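Pyruvate carboxylase n-terminal domain (PDB 1ULZ) is a biotin carboxylase subunit of the ATP-grasp class, joining a Rossmann-like N-terminal region, an ATP-grasp region and a biotin carboxylase C-terminal region. Local coordinates at residues E300-I305 and I389-T394; V294-S299 and D306-Q311; K144-E149 and L196-F201; V154-T159 and E174-N179. The protein carries 1 engineered substitution. All coordinates share one frame; numbering follows the deposited sequence.

In the fold
The four contacts fall into two separate groups. Interactions 1 and 2 share helix 296-303 and have centres 12 Å apart. The first sets that helix against strand 384-392, the second against the start of helix 307-315, and Glu-300 OE1 joins them at Ile-307 N (2.9 Å). Both reach the second subunit. Interactions 3 and 4 have centres 8 Å apart and place helices 140-150 and 173-189 against the three-stranded antiparallel sheet 168-170, 154-158, 196-200, a compact unit like the small lid of ATP-grasp proteins. Interaction 4 is nested inside the loop closed by interaction 3. Interactions 2 and 3 lie on opposite sides of the chain's centre, with nearest atoms about 21 Å apart.

Interaction 1 of 4, residues E300-I305 and I389-T394; sequences EMVTGI and ITWAPT
Met-301, on helix 296-303, lies over strand 384-392 and touches both Ile-389 and Trp-391, whose CB atoms point toward the helix. Starting at its CB, the methionine first meets the pyrrole part of the indole: CB is 4.1 Å from Trp-391 CD1. With CG turned anti to the carbonyl carbon (chi1 -49°), the next methylene is brought up to the strand, where CG packs at 3.8 Å on CG2 of Ile-389. The chain then bends at both chi2 and chi3, so that SD and CE fold back instead of running straight on. The terminal methyl CE thereby settles against the base of the tryptophan, 3.8 Å from Trp-391 CB, and also stays 4.3 Å from Ile-389 CG2. A flexible, unbranched methionine suits this position because it can curl into the angle between a beta-branched residue and a large ring.

The next residue of the helix continues the packing: Val-302 CG1 comes in at the edge of the indole, near its plane, 4.1 Å from Trp-391 CD1. Trp-391 stands with CG anti to its own backbone N (chi1 176°), which sends the ring up beside the helix.

The polar end of the ring is satisfied elsewhere, since Trp-391 NE1 hydrogen-bonds to Asn-330 O; Asn-330 also makes a backbone bond with Val-302. Ala-333 of the adjoining strand 332-339 packs on Met-301 and Val-302. No hydrogen bond crosses between 300-305 and 389-394, so what joins helix to sheet here is shape and the burial of apolar surface.

Interaction 2 of 4, residues V294-S299 and D306-Q311; sequences VEHPVS and DIVKWQ
His-296 and Val-308 meet at a slant: Val-308 CG2 approaches the imidazole neither squarely over its face nor at its edge, 3.7 Å from His-296 NE2 and 4.1 Å from CE1. The histidine's CG sits between its backbone N and carbonyl carbon (chi1 71°), and this turns the ring from the start of helix 296-303 toward the start of helix 307-315. Beside it, Ile-307 extends its longer branch back the other way. Its CD1 ends near the helix backbone, 4.1 Å from His-296 O and 4.2 Å from His-296 CB, with Ser-299 CB slightly farther off. A slim isoleucine tip fits well beside so small a residue as serine.

Asp-306 caps the second helix. Its OD2 accepts from Lys-309 N at 3.0 Å in a nearly straight bond (167°), although the N-H comes from above the carboxylate plane.

Arg-16 of helix 11-24 links the two sides, hydrogen-bonding to His-296 NE2 and forming a salt bridge with Asp-306 OD2, while His-296 ND1 is bonded to Gln-293 O. The imidazole is thus gripped at both nitrogens, which fixes its rotation; Val-308 CG2 lies against the ring, while Ile-307 CD1 packs at its base.

Interaction 3 of 4, residues K144-E149 and L196-F201; sequences KALARE and LLLEKF
Leu-198 of strand 196-200 and Leu-146 of helix 140-150 touch through their CD2 methyls, 4.1 Å apart. The two side chains run past one another in opposite directions, so that the overlap continues down the stems: Leu-146 CD2 also lies 4.2 Å from Leu-198 CB. The same CD2 of Leu-198 also reaches the next residue of the helix, Ala-147, which meets it with both its CB, at 4.2 Å, and its backbone N, at the same distance. One methyl group of the strand is therefore seated between a leucine and an alanine that follow each other in the helix. Alanine suits this spot because its short side chain lets the strand leucine come up to the helix backbone itself.

In both leucines CG is turned anti to the backbone N (chi1 -180° in Leu-146 and -165° in Leu-198), and each branched end is thus thrown out toward the other element.

Beyond this first shell, Ser-133 packs on Leu-146 and its OG accepts from Leu-198 N, holding the strand leucine from the loop side. Val-154 of the neighbouring strand packs on Leu-198, and Tyr-152 of the loop after the helix packs on Ala-147. The next residue, Arg-148, makes a salt bridge through NH2 to Glu-173 at the start of helix 173-189.

With no hydrogen bond crossing between 144-149 and 196-201, helix and sheet adhere here by dispersion and by burying hydrocarbon; the polar bonds lie around the contact, one tying the strand to the loop at Ser-133, the other joining the two helices.

Interaction 4 of 4, residues V154-T159 and E174-N179; sequences VLLKAT and EELVKN
Strand 154-158 and helix 173-189 come nearest at Leu-156 and Asn-179, whose CA atoms are 7.4 Å apart, a spacing that lets one leucine side chain reach the helix backbone. Leu-156 points toward the helix and does most of the touching with its CD2 methyl. This methyl rests on the peptide group of Asn-179, 3.6 Å from both its C and its O, and 3.9 Å from Asn-179 CB. The reach follows from chi1 of -180°, which places CG opposite the backbone N and extends the branch away from the strand.

One turn earlier in the helix, Leu-176 adds a looser apolar contact, its CD2 being 4.4 Å from Leu-156 CD2. The CB of Leu-176 does not head for the strand, but the end of its side chain swings closer. Leucine suits both places, since its forked tip can fill the angle between helix and sheet without any polar atom to satisfy. Asn-179 shows the strand its CB, while its amide is used elsewhere: ND2 makes a weak hydrogen bond to Ile-169 O.

That weak bond reaches strand 168-170, on which Asn-179 also packs through Arg-168 and Cys-170, and which pairs with 154-158 through Leu-156 and Arg-168. On the other flank 154-158 pairs with strand 196-200, making it the middle strand of the sheet, and Leu-176 also packs on Lys-144 of helix 140-150, the second helix beside this sheet.

Interaction 1 of 4, residues E300-I305 and I389-T394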
# COMPACT_ATOMS: atom_id res chain seq x y z
N GLU A 300 -1.49 11.58 2.32
CA GLU A 300 -0.20 10.89 2.40
C GLU A 300 0.08 10.17 1.08
O GLU A 300 1.20 10.20 0.58
CB GLU A 300 -0.20 9.88 3.56
CG GLU A 300 -0.15 10.52 4.96
CD GLU A 300 -0.11 9.50 6.10
OE1 GLU A 300 0.23 9.89 7.23
OE2 GLU A 300 -0.42 8.31 5.87
N MET A 301 -0.95 9.55 0.51
CA MET A 301 -0.81 8.82 -0.75
C MET A 301 -0.38 9.69 -1.93
O MET A 301 0.44 9.28 -2.74
CB MET A 301 -2.12 8.13 -1.13
CG MET A 301 -2.79 7.31 -0.04
SD MET A 301 -1.86 5.86 0.41
CE MET A 301 -2.32 4.74 -0.92
N VAL A 302 -0.95 10.89 -2.04
CA VAL A 302 -0.61 11.77 -3.15
C VAL A 302 0.60 12.68 -2.95
O VAL A 302 1.08 13.28 -3.91
CB VAL A 302 -1.84 12.61 -3.57
CG1 VAL A 302 -2.97 11.69 -3.97
CG2 VAL A 302 -2.28 13.51 -2.42
N THR A 303 1.11 12.78 -1.72
CA THR A 303 2.29 13.61 -1.46
C THR A 303 3.47 12.75 -1.01
O THR A 303 4.62 13.18 -1.06
CB THR A 303 2.05 14.66 -0.37
OG1 THR A 303 1.82 14.00 0.88
CG2 THR A 303 0.87 15.55 -0.73
N GLY A 304 3.18 11.54 -0.55
CA GLY A 304 4.23 10.65 -0.10
C GLY A 304 4.86 11.07 1.21
O GLY A 304 5.99 10.69 1.51
N ILE A 305 4.13 11.85 2.00
CA ILE A 305 4.61 12.34 3.29
C ILE A 305 3.86 11.67 4.45
O ILE A 305 2.62 11.69 4.49
CB ILE A 305 4.46 13.87 3.38
CG1 ILE A 305 5.24 14.54 2.22
CG2 ILE A 305 4.95 14.37 4.73
CD1 ILE A 305 5.03 16.04 2.10
N ILE A 389 -8.21 2.66 1.40
CA ILE A 389 -7.68 3.73 0.57
C ILE A 389 -6.99 3.18 -0.67
O ILE A 389 -6.17 2.26 -0.57
CB ILE A 389 -6.65 4.58 1.36
CG1 ILE A 389 -7.26 5.06 2.68
CG2 ILE A 389 -6.21 5.78 0.52
CD1 ILE A 389 -6.80 4.28 3.87
N THR A 390 -7.32 3.73 -1.83
CA THR A 390 -6.71 3.29 -3.09
C THR A 390 -6.08 4.47 -3.83
O THR A 390 -6.62 5.58 -3.83
CB THR A 390 -7.75 2.63 -4.04
OG1 THR A 390 -8.81 3.55 -4.33
CG2 THR A 390 -8.32 1.36 -3.41
N TRP A 391 -4.93 4.22 -4.44
CA TRP A 391 -4.22 5.26 -5.20
C TRP A 391 -4.04 4.81 -6.65
O TRP A 391 -3.84 3.63 -6.92
CB TRP A 391 -2.84 5.53 -4.59
CG TRP A 391 -2.06 6.52 -5.39
CD1 TRP A 391 -2.04 7.88 -5.23
CD2 TRP A 391 -1.27 6.25 -6.56
NE1 TRP A 391 -1.31 8.46 -6.23
CE2 TRP A 391 -0.82 7.49 -7.06
CE3 TRP A 391 -0.90 5.07 -7.23
CZ2 TRP A 391 -0.03 7.59 -8.20
CZ3 TRP A 391 -0.12 5.17 -8.36
CH2 TRP A 391 0.31 6.42 -8.84
N ALA A 392 -4.09 5.77 -7.57
CA ALA A 392 -3.90 5.51 -9.00
C ALA A 392 -3.49 6.81 -9.69
O ALA A 392 -3.72 7.90 -9.16
CB ALA A 392 -5.20 4.97 -9.62
N PRO A 393 -2.87 6.72 -10.88
CA PRO A 393 -2.40 7.88 -11.65
C PRO A 393 -3.49 8.86 -12.09
O PRO A 393 -3.26 10.06 -12.20
CB PRO A 393 -1.71 7.24 -12.86
CG PRO A 393 -1.25 5.92 -12.33
CD PRO A 393 -2.44 5.47 -11.52
N THR A 394 -4.68 8.33 -12.36
CA THR A 394 -5.79 9.16 -12.81
C THR A 394 -7.07 8.89 -12.02
O THR A 394 -7.22 7.84 -11.41
CB THR A 394 -6.10 8.91 -14.29
OG1 THR A 394 -6.51 7.54 -14.46
CG2 THR A 394 -4.87 9.17 -15.14

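Interaction 2 of 4, residues V294-S299 and D306-Q311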
# COMPACT_ATOMS: atom_id res chain seq x y z
N VAL A 294 -9.03 12.14 10.43
CA VAL A 294 -9.38 10.75 10.20
C VAL A 294 -8.93 10.35 8.80
O VAL A 294 -8.29 9.31 8.61
CB VAL A 294 -10.90 10.50 10.29
CG1 VAL A 294 -11.20 9.03 10.00
CG2 VAL A 294 -11.42 10.87 11.67
N GLU A 295 -9.24 11.19 7.83
CA GLU A 295 -8.90 10.91 6.44
C GLU A 295 -7.51 11.35 5.96
O GLU A 295 -7.29 11.54 4.77
CB GLU A 295 -9.99 11.48 5.51
CG GLU A 295 -10.25 12.99 5.61
CD GLU A 295 -11.24 13.38 6.71
OE1 GLU A 295 -12.06 14.29 6.46
OE2 GLU A 295 -11.22 12.80 7.81
N HIS A 296 -6.57 11.50 6.89
CA HIS A 296 -5.22 11.91 6.51
C HIS A 296 -4.51 11.02 5.48
O HIS A 296 -3.70 11.51 4.69
CB HIS A 296 -4.31 12.04 7.74
CG HIS A 296 -3.95 10.73 8.37
ND1 HIS A 296 -4.72 10.12 9.34
CD2 HIS A 296 -2.87 9.92 8.18
CE1 HIS A 296 -4.13 9.00 9.72
NE2 HIS A 296 -3.01 8.85 9.04
N PRO A 297 -4.82 9.71 5.46
CA PRO A 297 -4.16 8.83 4.49
C PRO A 297 -4.19 9.22 3.01
O PRO A 297 -3.22 8.98 2.31
CB PRO A 297 -4.83 7.47 4.75
CG PRO A 297 -5.10 7.52 6.21
CD PRO A 297 -5.65 8.92 6.39
N VAL A 298 -5.29 9.81 2.53
CA VAL A 298 -5.33 10.17 1.11
C VAL A 298 -4.30 11.23 0.76
O VAL A 298 -3.71 11.19 -0.32
CB VAL A 298 -6.73 10.65 0.63
CG1 VAL A 298 -7.72 9.49 0.66
CG2 VAL A 298 -7.22 11.81 1.49
N SER A 299 -4.07 12.17 1.67
CA SER A 299 -3.07 13.20 1.43
C SER A 299 -1.68 12.56 1.45
O SER A 299 -0.80 12.94 0.67
CB SER A 299 -3.15 14.28 2.51
OG SER A 299 -4.39 14.95 2.46
N ASP A 306 4.60 11.08 5.38
CA ASP A 306 4.02 10.41 6.53
C ASP A 306 3.68 11.45 7.60
O ASP A 306 4.55 11.92 8.35
CB ASP A 306 5.01 9.36 7.05
CG ASP A 306 4.43 8.49 8.15
OD1 ASP A 306 4.87 7.32 8.27
OD2 ASP A 306 3.57 8.97 8.92
N ILE A 307 2.41 11.82 7.66
CA ILE A 307 1.94 12.84 8.59
C ILE A 307 2.04 12.48 10.07
O ILE A 307 2.52 13.27 10.86
CB ILE A 307 0.48 13.25 8.26
CG1 ILE A 307 0.42 13.81 6.83
CG2 ILE A 307 -0.00 14.30 9.26
CD1 ILE A 307 -0.98 14.09 6.33
N VAL A 308 1.58 11.28 10.44
CA VAL A 308 1.63 10.87 11.84
C VAL A 308 3.06 10.78 12.38
O VAL A 308 3.33 11.22 13.50
CB VAL A 308 0.92 9.53 12.06
CG1 VAL A 308 1.11 9.08 13.50
CG2 VAL A 308 -0.57 9.68 11.74
N LYS A 309 3.97 10.21 11.59
CA LYS A 309 5.35 10.10 12.02
C LYS A 309 5.92 11.50 12.23
O LYS A 309 6.64 11.75 13.18
CB LYS A 309 6.20 9.33 10.99
CG LYS A 309 7.65 9.12 11.45
CD LYS A 309 8.43 8.21 10.50
CE LYS A 309 7.88 6.79 10.52
NZ LYS A 309 8.57 5.90 9.55
N TRP A 310 5.57 12.42 11.33
CA TRP A 310 6.05 13.79 11.46
C TRP A 310 5.49 14.48 12.71
O TRP A 310 6.15 15.32 13.31
CB TRP A 310 5.72 14.61 10.21
CG TRP A 310 6.83 14.60 9.19
CD1 TRP A 310 6.79 14.10 7.93
CD2 TRP A 310 8.16 15.11 9.38
NE1 TRP A 310 8.00 14.26 7.31
CE2 TRP A 310 8.87 14.88 8.18
CE3 TRP A 310 8.82 15.74 10.44
CZ2 TRP A 310 10.20 15.25 8.01
CZ3 TRP A 310 10.15 16.10 10.27
CH2 TRP A 310 10.83 15.86 9.06
N GLN A 311 4.27 14.11 13.10
CA GLN A 311 3.65 14.66 14.30
C GLN A 311 4.57 14.40 15.49
O GLN A 311 4.82 15.28 16.31
CB GLN A 311 2.30 13.99 14.59
CG GLN A 311 1.11 14.46 13.78
CD GLN A 311 -0.20 13.86 14.28
OE1 GLN A 311 -0.44 12.65 14.13
NE2 GLN A 311 -1.05 14.69 14.88

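Interaction 3 of 4, residues K144-E149 and L196-F201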
# COMPACT_ATOMS: atom_id res chain seq x y z
N LYS A 144 -30.42 45.48 0.84
CA LYS A 144 -30.45 45.45 -0.61
C LYS A 144 -29.09 45.81 -1.20
O LYS A 144 -28.67 45.24 -2.21
CB LYS A 144 -31.52 46.40 -1.15
CG LYS A 144 -32.95 45.94 -0.87
CD LYS A 144 -34.00 46.73 -1.64
CE LYS A 144 -34.08 48.17 -1.16
NZ LYS A 144 -35.23 48.89 -1.75
N ALA A 145 -28.41 46.75 -0.56
CA ALA A 145 -27.09 47.20 -1.03
C ALA A 145 -26.04 46.14 -0.74
O ALA A 145 -25.13 45.91 -1.54
CB ALA A 145 -26.71 48.53 -0.37
N LEU A 146 -26.16 45.51 0.42
CA LEU A 146 -25.22 44.47 0.82
C LEU A 146 -25.34 43.24 -0.09
O LEU A 146 -24.33 42.66 -0.49
CB LEU A 146 -25.49 44.07 2.27
CG LEU A 146 -24.58 42.99 2.87
CD1 LEU A 146 -23.13 43.45 2.86
CD2 LEU A 146 -25.04 42.68 4.30
N ALA A 147 -26.57 42.87 -0.43
CA ALA A 147 -26.81 41.72 -1.30
C ALA A 147 -26.19 41.90 -2.69
O ALA A 147 -25.65 40.95 -3.26
CB ALA A 147 -28.32 41.46 -1.41
N ARG A 148 -26.28 43.11 -3.23
CA ARG A 148 -25.71 43.40 -4.55
C ARG A 148 -24.21 43.18 -4.61
O ARG A 148 -23.70 42.64 -5.59
CB ARG A 148 -26.00 44.85 -4.97
CG ARG A 148 -27.45 45.13 -5.27
CD ARG A 148 -27.69 46.59 -5.61
NE ARG A 148 -29.11 46.91 -5.45
CZ ARG A 148 -29.58 47.81 -4.60
NH1 ARG A 148 -28.75 48.49 -3.82
NH2 ARG A 148 -30.89 48.02 -4.51
N GLU A 149 -23.48 43.59 -3.58
CA GLU A 149 -22.04 43.39 -3.63
C GLU A 149 -21.58 41.98 -3.30
O GLU A 149 -20.52 41.57 -3.76
CB GLU A 149 -21.32 44.40 -2.74
CG GLU A 149 -21.86 44.56 -1.36
CD GLU A 149 -20.91 45.35 -0.50
OE1 GLU A 149 -21.34 45.87 0.56
OE2 GLU A 149 -19.73 45.45 -0.88
N LEU A 196 -31.93 40.74 12.49
CA LEU A 196 -31.77 40.06 11.22
C LEU A 196 -30.35 40.14 10.69
O LEU A 196 -29.73 41.20 10.69
CB LEU A 196 -32.72 40.67 10.18
CG LEU A 196 -34.21 40.65 10.54
CD1 LEU A 196 -35.02 41.23 9.38
CD2 LEU A 196 -34.64 39.23 10.82
N LEU A 197 -29.85 38.99 10.25
CA LEU A 197 -28.51 38.89 9.69
C LEU A 197 -28.65 38.42 8.25
O LEU A 197 -29.59 37.69 7.92
CB LEU A 197 -27.68 37.86 10.47
CG LEU A 197 -27.44 38.07 11.97
CD1 LEU A 197 -26.75 36.83 12.54
CD2 LEU A 197 -26.58 39.31 12.20
N LEU A 198 -27.74 38.85 7.38
CA LEU A 198 -27.75 38.43 5.98
C LEU A 198 -26.41 37.74 5.73
O LEU A 198 -25.39 38.13 6.28
CB LEU A 198 -27.90 39.64 5.04
CG LEU A 198 -28.29 39.30 3.60
CD1 LEU A 198 -29.75 38.92 3.56
CD2 LEU A 198 -28.04 40.47 2.67
N GLU A 199 -26.42 36.71 4.89
CA GLU A 199 -25.20 35.97 4.58
C GLU A 199 -25.28 35.47 3.14
O GLU A 199 -26.35 35.20 2.63
CB GLU A 199 -25.07 34.76 5.53
CG GLU A 199 -23.92 33.81 5.22
CD GLU A 199 -24.16 32.40 5.78
OE1 GLU A 199 -24.47 32.29 6.99
OE2 GLU A 199 -24.04 31.42 5.01
N LYS A 200 -24.13 35.34 2.48
CA LYS A 200 -24.12 34.84 1.12
C LYS A 200 -24.51 33.36 1.19
O LYS A 200 -24.05 32.65 2.09
CB LYS A 200 -22.73 34.98 0.51
CG LYS A 200 -22.68 34.78 -0.99
CD LYS A 200 -21.23 34.80 -1.47
CE LYS A 200 -21.14 35.01 -2.96
NZ LYS A 200 -21.84 33.96 -3.73
N PHE A 201 -25.35 32.91 0.27
CA PHE A 201 -25.79 31.51 0.22
C PHE A 201 -24.87 30.72 -0.70
O PHE A 201 -24.85 30.97 -1.91
CB PHE A 201 -27.23 31.42 -0.32
CG PHE A 201 -27.79 30.00 -0.36
CD1 PHE A 201 -28.84 29.69 -1.20
CD2 PHE A 201 -27.28 29.01 0.47
CE1 PHE A 201 -29.38 28.41 -1.22
CE2 PHE A 201 -27.82 27.73 0.46
CZ PHE A 201 -28.88 27.43 -0.38

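Interaction 4 of 4, residues V154-T159 and E174-N179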
# COMPACT_ATOMS: atom_id res chain seq x y z
N VAL A 154 -28.77 34.97 -1.43
CA VAL A 154 -28.34 35.32 -0.08
C VAL A 154 -29.30 34.71 0.94
O VAL A 154 -30.39 34.25 0.59
CB VAL A 154 -28.28 36.85 0.12
CG1 VAL A 154 -27.27 37.46 -0.85
CG2 VAL A 154 -29.66 37.46 -0.09
N LEU A 155 -28.89 34.71 2.21
CA LEU A 155 -29.70 34.15 3.28
C LEU A 155 -30.06 35.22 4.31
O LEU A 155 -29.21 36.01 4.72
CB LEU A 155 -28.94 33.03 4.00
CG LEU A 155 -28.29 31.90 3.21
CD1 LEU A 155 -27.50 31.01 4.18
CD2 LEU A 155 -29.35 31.08 2.48
N LEU A 156 -31.32 35.23 4.73
CA LEU A 156 -31.79 36.18 5.74
C LEU A 156 -32.27 35.36 6.92
O LEU A 156 -32.99 34.38 6.74
CB LEU A 156 -32.95 37.01 5.17
CG LEU A 156 -33.57 38.07 6.08
CD1 LEU A 156 -32.55 39.15 6.39
CD2 LEU A 156 -34.80 38.67 5.39
N LYS A 157 -31.88 35.74 8.14
CA LYS A 157 -32.32 34.99 9.31
C LYS A 157 -32.40 35.83 10.57
O LYS A 157 -31.53 36.65 10.84
CB LYS A 157 -31.41 33.78 9.55
CG LYS A 157 -30.02 34.10 10.06
CD LYS A 157 -29.17 32.82 10.13
CE LYS A 157 -27.88 33.01 10.93
NZ LYS A 157 -27.94 32.28 12.25
N ALA A 158 -33.46 35.60 11.35
CA ALA A 158 -33.67 36.32 12.60
C ALA A 158 -32.90 35.62 13.71
O ALA A 158 -32.89 34.39 13.78
CB ALA A 158 -35.16 36.37 12.92
N THR A 159 -32.26 36.39 14.58
CA THR A 159 -31.50 35.78 15.66
C THR A 159 -31.95 36.26 17.03
O THR A 159 -31.28 36.01 18.02
CB THR A 159 -29.99 36.07 15.51
OG1 THR A 159 -29.75 37.47 15.70
CG2 THR A 159 -29.51 35.68 14.11
N GLU A 174 -36.38 41.03 -5.17
CA GLU A 174 -37.79 40.97 -4.81
C GLU A 174 -38.01 40.01 -3.64
O GLU A 174 -38.73 40.33 -2.69
CB GLU A 174 -38.64 40.52 -5.99
CG GLU A 174 -40.12 40.51 -5.66
CD GLU A 174 -40.60 41.89 -5.18
OE1 GLU A 174 -40.44 42.86 -5.95
OE2 GLU A 174 -41.14 41.99 -4.05
N GLU A 175 -37.38 38.84 -3.71
CA GLU A 175 -37.51 37.85 -2.64
C GLU A 175 -36.92 38.41 -1.35
O GLU A 175 -37.45 38.16 -0.26
CB GLU A 175 -36.79 36.55 -3.01
CG GLU A 175 -37.29 35.91 -4.30
CD GLU A 175 -37.03 34.41 -4.34
OE1 GLU A 175 -36.00 33.96 -3.78
OE2 GLU A 175 -37.86 33.68 -4.93
N LEU A 176 -35.82 39.15 -1.46
CA LEU A 176 -35.18 39.74 -0.29
C LEU A 176 -36.17 40.69 0.38
O LEU A 176 -36.41 40.62 1.58
CB LEU A 176 -33.93 40.52 -0.70
CG LEU A 176 -32.81 40.72 0.34
CD1 LEU A 176 -32.18 42.09 0.12
CD2 LEU A 176 -33.35 40.62 1.75
N VAL A 177 -36.75 41.59 -0.41
CA VAL A 177 -37.71 42.56 0.12
C VAL A 177 -38.86 41.86 0.82
O VAL A 177 -39.21 42.21 1.95
CB VAL A 177 -38.25 43.46 -1.02
CG1 VAL A 177 -39.45 44.27 -0.54
CG2 VAL A 177 -37.13 44.40 -1.48
N LYS A 178 -39.45 40.86 0.17
CA LYS A 178 -40.56 40.12 0.76
C LYS A 178 -40.17 39.35 2.02
O LYS A 178 -40.94 39.32 2.99
CB LYS A 178 -41.16 39.18 -0.29
CG LYS A 178 -41.89 39.93 -1.39
CD LYS A 178 -42.25 39.05 -2.59
CE LYS A 178 -43.11 39.84 -3.58
NZ LYS A 178 -43.56 39.04 -4.74
N ASN A 179 -38.99 38.74 2.02
CA ASN A 179 -38.53 38.00 3.18
C ASN A 179 -38.20 38.94 4.33
O ASN A 179 -38.42 38.61 5.50
CB ASN A 179 -37.30 37.16 2.85
CG ASN A 179 -37.65 35.91 2.06
OD1 ASN A 179 -38.64 35.25 2.34
ND2 ASN A 179 -36.82 35.58 1.08